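Local coordinates for Gp26 (Listeria phage P40, PDB 4JZ5), which probably hydrolyses glycosidic bonds in the peptidoglycan of Listeria cell walls, as the catalytic domain of a glycosyl hydrolase family 25 phage endolysin, at residues M22-P33 / I203-S214. Numbering follows the deposited sequence. Where two conformers were deposited one is given.
Sequences MVLVLDISKWQP and IASPVDMNTCSS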
loop_
_atom_site.group_PDB
_atom_site.type_symbol
_atom_site.label_atom_id
_atom_site.label_comp_id
_atom_site.label_asym_id
_atom_site.label_seq_id
_atom_site.Cartn_x
_atom_site.Cartn_y
_atom_site.Cartn_z
ATOM N N MET A 22 -12.926 12.762 9.108
ATOM C CA MET A 22 -12.703 11.380 8.764
ATOM C C MET A 22 -11.212 11.055 8.811
ATOM O O MET A 22 -10.384 11.855 8.389
ATOM C CB MET A 22 -13.247 11.130 7.365
ATOM C CG MET A 22 -13.105 9.703 6.875
ATOM S SD MET A 22 -14.017 9.396 5.357
ATOM C CE MET A 22 -15.646 9.868 5.940
ATOM N N VAL A 23 -10.866 9.878 9.303
ATOM C CA VAL A 23 -9.495 9.410 9.218
ATOM C C VAL A 23 -9.060 9.390 7.738
ATOM O O VAL A 23 -9.794 8.918 6.879
ATOM C CB VAL A 23 -9.386 8.021 9.849
ATOM C CG1 VAL A 23 -8.035 7.421 9.554
ATOM C CG2 VAL A 23 -9.643 8.109 11.352
ATOM N N LEU A 24 -7.863 9.905 7.460
ATOM C CA LEU A 24 -7.350 10.002 6.102
ATOM C C LEU A 24 -5.968 9.370 6.008
ATOM O O LEU A 24 -5.032 9.765 6.711
ATOM C CB LEU A 24 -7.265 11.460 5.679
ATOM C CG LEU A 24 -6.693 11.696 4.278
ATOM C CD1 LEU A 24 -7.508 10.975 3.216
ATOM C CD2 LEU A 24 -6.645 13.192 4.004
ATOM N N VAL A 25 -5.853 8.377 5.137
ATOM C CA VAL A 25 -4.598 7.719 4.824
ATOM C C VAL A 25 -4.378 7.876 3.322
ATOM O O VAL A 25 -5.297 7.667 2.541
ATOM C CB VAL A 25 -4.676 6.217 5.214
ATOM C CG1 VAL A 25 -3.487 5.445 4.650
ATOM C CG2 VAL A 25 -4.791 6.073 6.735
ATOM N N LEU A 26 -3.182 8.288 2.915
ATOM C CA LEU A 26 -2.873 8.413 1.494
ATOM C C LEU A 26 -2.013 7.267 1.022
ATOM O O LEU A 26 -1.286 6.669 1.809
ATOM C CB LEU A 26 -2.105 9.705 1.220
ATOM C CG LEU A 26 -2.769 11.008 1.624
ATOM C CD1 LEU A 26 -1.894 12.180 1.223
ATOM C CD2 LEU A 26 -4.164 11.110 1.034
ATOM N N ASP A 27 -2.059 6.984 -0.272
ATOM C CA ASP A 27 -0.994 6.216 -0.891
ATOM C C ASP A 27 -0.487 6.990 -2.095
ATOM O O ASP A 27 -1.270 7.614 -2.814
ATOM C CB ASP A 27 -1.415 4.772 -1.225
ATOM C CG ASP A 27 -2.572 4.688 -2.173
ATOM O OD1 ASP A 27 -3.720 4.642 -1.712
ATOM O OD2 ASP A 27 -2.300 4.612 -3.395
ATOM N N ILE A 28 0.832 6.995 -2.269
ATOM C CA ILE A 28 1.508 7.783 -3.287
ATOM C C ILE A 28 2.598 6.953 -3.955
ATOM O O ILE A 28 3.038 5.910 -3.451
ATOM C CB ILE A 28 2.090 9.101 -2.714
ATOM C CG1 ILE A 28 3.139 8.809 -1.638
ATOM C CG2 ILE A 28 0.980 9.973 -2.176
ATOM C CD1 ILE A 28 3.846 10.055 -1.111
ATOM N N SER A 29 3.035 7.456 -5.102
ATOM C CA SER A 29 4.016 6.790 -5.929
ATOM C C SER A 29 4.709 7.838 -6.787
ATOM O O SER A 29 4.622 9.036 -6.531
ATOM C CB SER A 29 3.341 5.759 -6.835
ATOM O OG SER A 29 2.577 6.411 -7.834
ATOM N N LYS A 30 5.370 7.384 -7.838
ATOM C CA LYS A 30 5.981 8.310 -8.786
ATOM C C LYS A 30 4.949 9.223 -9.444
ATOM O O LYS A 30 5.317 10.261 -10.001
ATOM C CB LYS A 30 6.765 7.546 -9.859
ATOM C CG LYS A 30 5.914 6.756 -10.808
ATOM C CD LYS A 30 5.627 7.546 -12.062
ATOM C CE LYS A 30 5.953 6.729 -13.292
ATOM N NZ LYS A 30 5.918 7.556 -14.528
ATOM N N TRP A 31 3.674 8.852 -9.397
ATOM C CA TRP A 31 2.628 9.682 -9.986
ATOM C C TRP A 31 2.333 10.940 -9.171
ATOM O O TRP A 31 1.591 11.814 -9.622
ATOM C CB TRP A 31 1.365 8.844 -10.177
ATOM C CG TRP A 31 1.566 7.767 -11.185
ATOM C CD1 TRP A 31 1.617 6.429 -10.959
ATOM C CD2 TRP A 31 1.767 7.945 -12.588
ATOM N NE1 TRP A 31 1.829 5.752 -12.138
ATOM C CE2 TRP A 31 1.927 6.664 -13.153
ATOM C CE3 TRP A 31 1.828 9.065 -13.423
ATOM C CZ2 TRP A 31 2.142 6.472 -14.517
ATOM C CZ3 TRP A 31 2.041 8.873 -14.776
ATOM C CH2 TRP A 31 2.194 7.585 -15.309
ATOM N N GLN A 32 2.928 11.028 -7.988
ATOM C CA GLN A 32 2.910 12.237 -7.180
ATOM C C GLN A 32 4.353 12.711 -7.027
ATOM O O GLN A 32 4.965 12.521 -5.978
ATOM C CB GLN A 32 2.267 11.978 -5.816
ATOM C CG GLN A 32 0.762 11.733 -5.854
ATOM C CD GLN A 32 0.393 10.386 -6.425
ATOM O OE1 GLN A 32 1.026 9.359 -6.111
ATOM N NE2 GLN A 32 -0.647 10.359 -7.245
ATOM N N PRO A 33 4.922 13.286 -8.094
ATOM C CA PRO A 33 6.355 13.592 -8.046
ATOM C C PRO A 33 6.727 14.710 -7.093
ATOM O O PRO A 33 7.871 14.728 -6.633
ATOM C CB PRO A 33 6.674 13.985 -9.491
ATOM C CG PRO A 33 5.349 14.462 -10.045
ATOM C CD PRO A 33 4.342 13.548 -9.422
ATOM N N ILE A 203 -0.534 18.321 -2.684
ATOM C CA ILE A 203 -0.187 17.520 -3.853
ATOM C C ILE A 203 -0.981 18.030 -5.052
ATOM O O ILE A 203 -2.206 18.079 -5.011
ATOM C CB ILE A 203 -0.514 16.029 -3.638
ATOM C CG1 ILE A 203 0.244 15.498 -2.427
ATOM C CG2 ILE A 203 -0.156 15.222 -4.860
ATOM C CD1 ILE A 203 -0.088 14.044 -2.093
ATOM N N ALA A 204 -0.307 18.419 -6.122
ATOM C CA ALA A 204 -1.033 18.952 -7.272
ATOM C C ALA A 204 -1.871 17.886 -7.980
ATOM O O ALA A 204 -2.992 18.136 -8.437
ATOM C CB ALA A 204 -0.052 19.578 -8.252
ATOM N N SER A 205 -1.308 16.690 -8.031
ATOM C CA SER A 205 -1.847 15.572 -8.778
ATOM C C SER A 205 -2.999 14.855 -8.081
ATOM O O SER A 205 -3.093 14.867 -6.855
ATOM C CB SER A 205 -0.722 14.561 -8.971
ATOM O OG SER A 205 0.538 15.204 -8.935
ATOM N N PRO A 206 -3.858 14.176 -8.857
ATOM C CA PRO A 206 -4.861 13.350 -8.185
ATOM C C PRO A 206 -4.153 12.383 -7.251
ATOM O O PRO A 206 -3.054 11.914 -7.573
ATOM C CB PRO A 206 -5.537 12.607 -9.333
ATOM C CG PRO A 206 -5.200 13.405 -10.572
ATOM C CD PRO A 206 -3.893 14.043 -10.322
ATOM N N VAL A 207 -4.749 12.121 -6.104
ATOM C CA VAL A 207 -4.143 11.216 -5.164
ATOM C C VAL A 207 -5.185 10.235 -4.650
ATOM O O VAL A 207 -6.350 10.549 -4.436
ATOM C CB VAL A 207 -3.436 11.979 -4.021
ATOM C CG1 VAL A 207 -4.417 12.740 -3.173
ATOM C CG2 VAL A 207 -2.579 11.027 -3.182
ATOM N N ASP A 208 -4.724 9.008 -4.438
ATOM C CA ASP A 208 -5.525 7.971 -3.803
ATOM C C ASP A 208 -5.752 8.292 -2.339
ATOM O O ASP A 208 -4.788 8.554 -1.585
ATOM C CB ASP A 208 -4.802 6.622 -3.841
ATOM C CG ASP A 208 -4.669 6.026 -5.224
ATOM O OD1 ASP A 208 -5.357 6.425 -6.180
ATOM O OD2 ASP A 208 -3.837 5.073 -5.354
ATOM N N MET A 209 -7.010 8.231 -1.915
ATOM C CA MET A 209 -7.380 8.483 -0.528
ATOM C C MET A 209 -8.043 7.267 0.065
ATOM O O MET A 209 -8.765 6.532 -0.612
ATOM C CB MET A 209 -8.291 9.691 -0.430
ATOM C CG MET A 209 -7.568 10.954 -0.841
ATOM S SD MET A 209 -8.573 12.434 -0.684
ATOM C CE MET A 209 -8.563 12.785 1.057
ATOM N N ASN A 210 -7.778 7.072 1.352
ATOM C CA ASN A 210 -8.180 5.886 2.082
ATOM C C ASN A 210 -8.703 6.289 3.452
ATOM O O ASN A 210 -8.307 7.317 4.004
ATOM C CB ASN A 210 -7.006 4.908 2.303
ATOM C CG ASN A 210 -6.249 4.563 1.037
ATOM O OD1 ASN A 210 -6.510 3.556 0.409
ATOM N ND2 ASN A 210 -5.282 5.393 0.682
ATOM N N THR A 211 -9.560 5.442 4.020
ATOM C CA THR A 211 -9.998 5.640 5.389
ATOM C C THR A 211 -10.084 4.299 6.116
ATOM O O THR A 211 -10.082 3.243 5.493
ATOM C CB THR A 211 -11.343 6.421 5.467
ATOM O OG1 THR A 211 -11.568 6.846 6.811
ATOM C CG2 THR A 211 -12.515 5.585 5.002
ATOM N N CYS A 212 -10.141 4.382 7.440
ATOM C CA CYS A 212 -10.143 3.218 8.306
ATOM C C CYS A 212 -10.511 3.675 9.700
ATOM O O CYS A 212 -10.589 4.876 9.980
ATOM C CB CYS A 212 -8.770 2.535 8.322
ATOM S SG CYS A 212 -7.397 3.595 8.882
ATOM N N SER A 213 -10.750 2.713 10.581
ATOM C CA SER A 213 -11.008 3.003 11.990
ATOM C C SER A 213 -9.747 3.491 12.668
ATOM O O SER A 213 -8.636 3.279 12.196
ATOM C CB SER A 213 -11.490 1.751 12.706
ATOM O OG SER A 213 -10.418 0.831 12.796
ATOM N N SER A 214 -9.913 4.111 13.822
ATOM C CA SER A 214 -8.758 4.486 14.616
ATOM C C SER A 214 -7.909 3.268 15.019
ATOM O O SER A 214 -6.678 3.365 15.050
ATOM C CB SER A 214 -9.203 5.319 15.812
ATOM O OG SER A 214 -9.693 6.564 15.323
HETATM O O HOH W 1 -2.156 8.084 -5.330
HETATM O O HOH W 2 -1.459 11.485 -9.813
#
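Leu26 CD2 lies alongside Met209 CG, 3.9 Å away, both side chains pointing the same way, where strand 25-28 pairs antiparallel with strand 206-211. This pairing belongs to the closing part of the irregular barrel of family 25 lysozymes: strand 25-28 also runs parallel to strand 46-53, and strand 206-211 pairs antiparallel with strand 191-195 on its other edge. Farther along, Ile28 CG2 packs beside Val207 CG2 at 3.8 Å, and Ile203 CG2 touches Gln32 CG at 3.7 Å, the two side chains crossing at a slant. Val25 and Asn210 form a hydrogen-bonded pair, nearly straight from Val25 N to Asn210 O (172°) but weak in return. Gln32, its chain bent at chi2 (73°), turns NE2 onto Pro206 O at 2.9 Å in the carbonyl plane, while its OE1 takes Ser29 N. On the opposite sheet face from Leu26 and Met209, Asp27 OD2 stands 2.5 Å from Asp208 OD2, the carboxylate planes 50° apart. Asp27 OD1 also accepts from Gln193, and Asn210 OD1 from Trp170, fixing both groups. The amide of Asn210 spends both N-H bonds across the strands: ND2 meets Val25 O from above the carbonyl plane and reaches the anti lone pair of Asp27 OD1 at 3.0 Å.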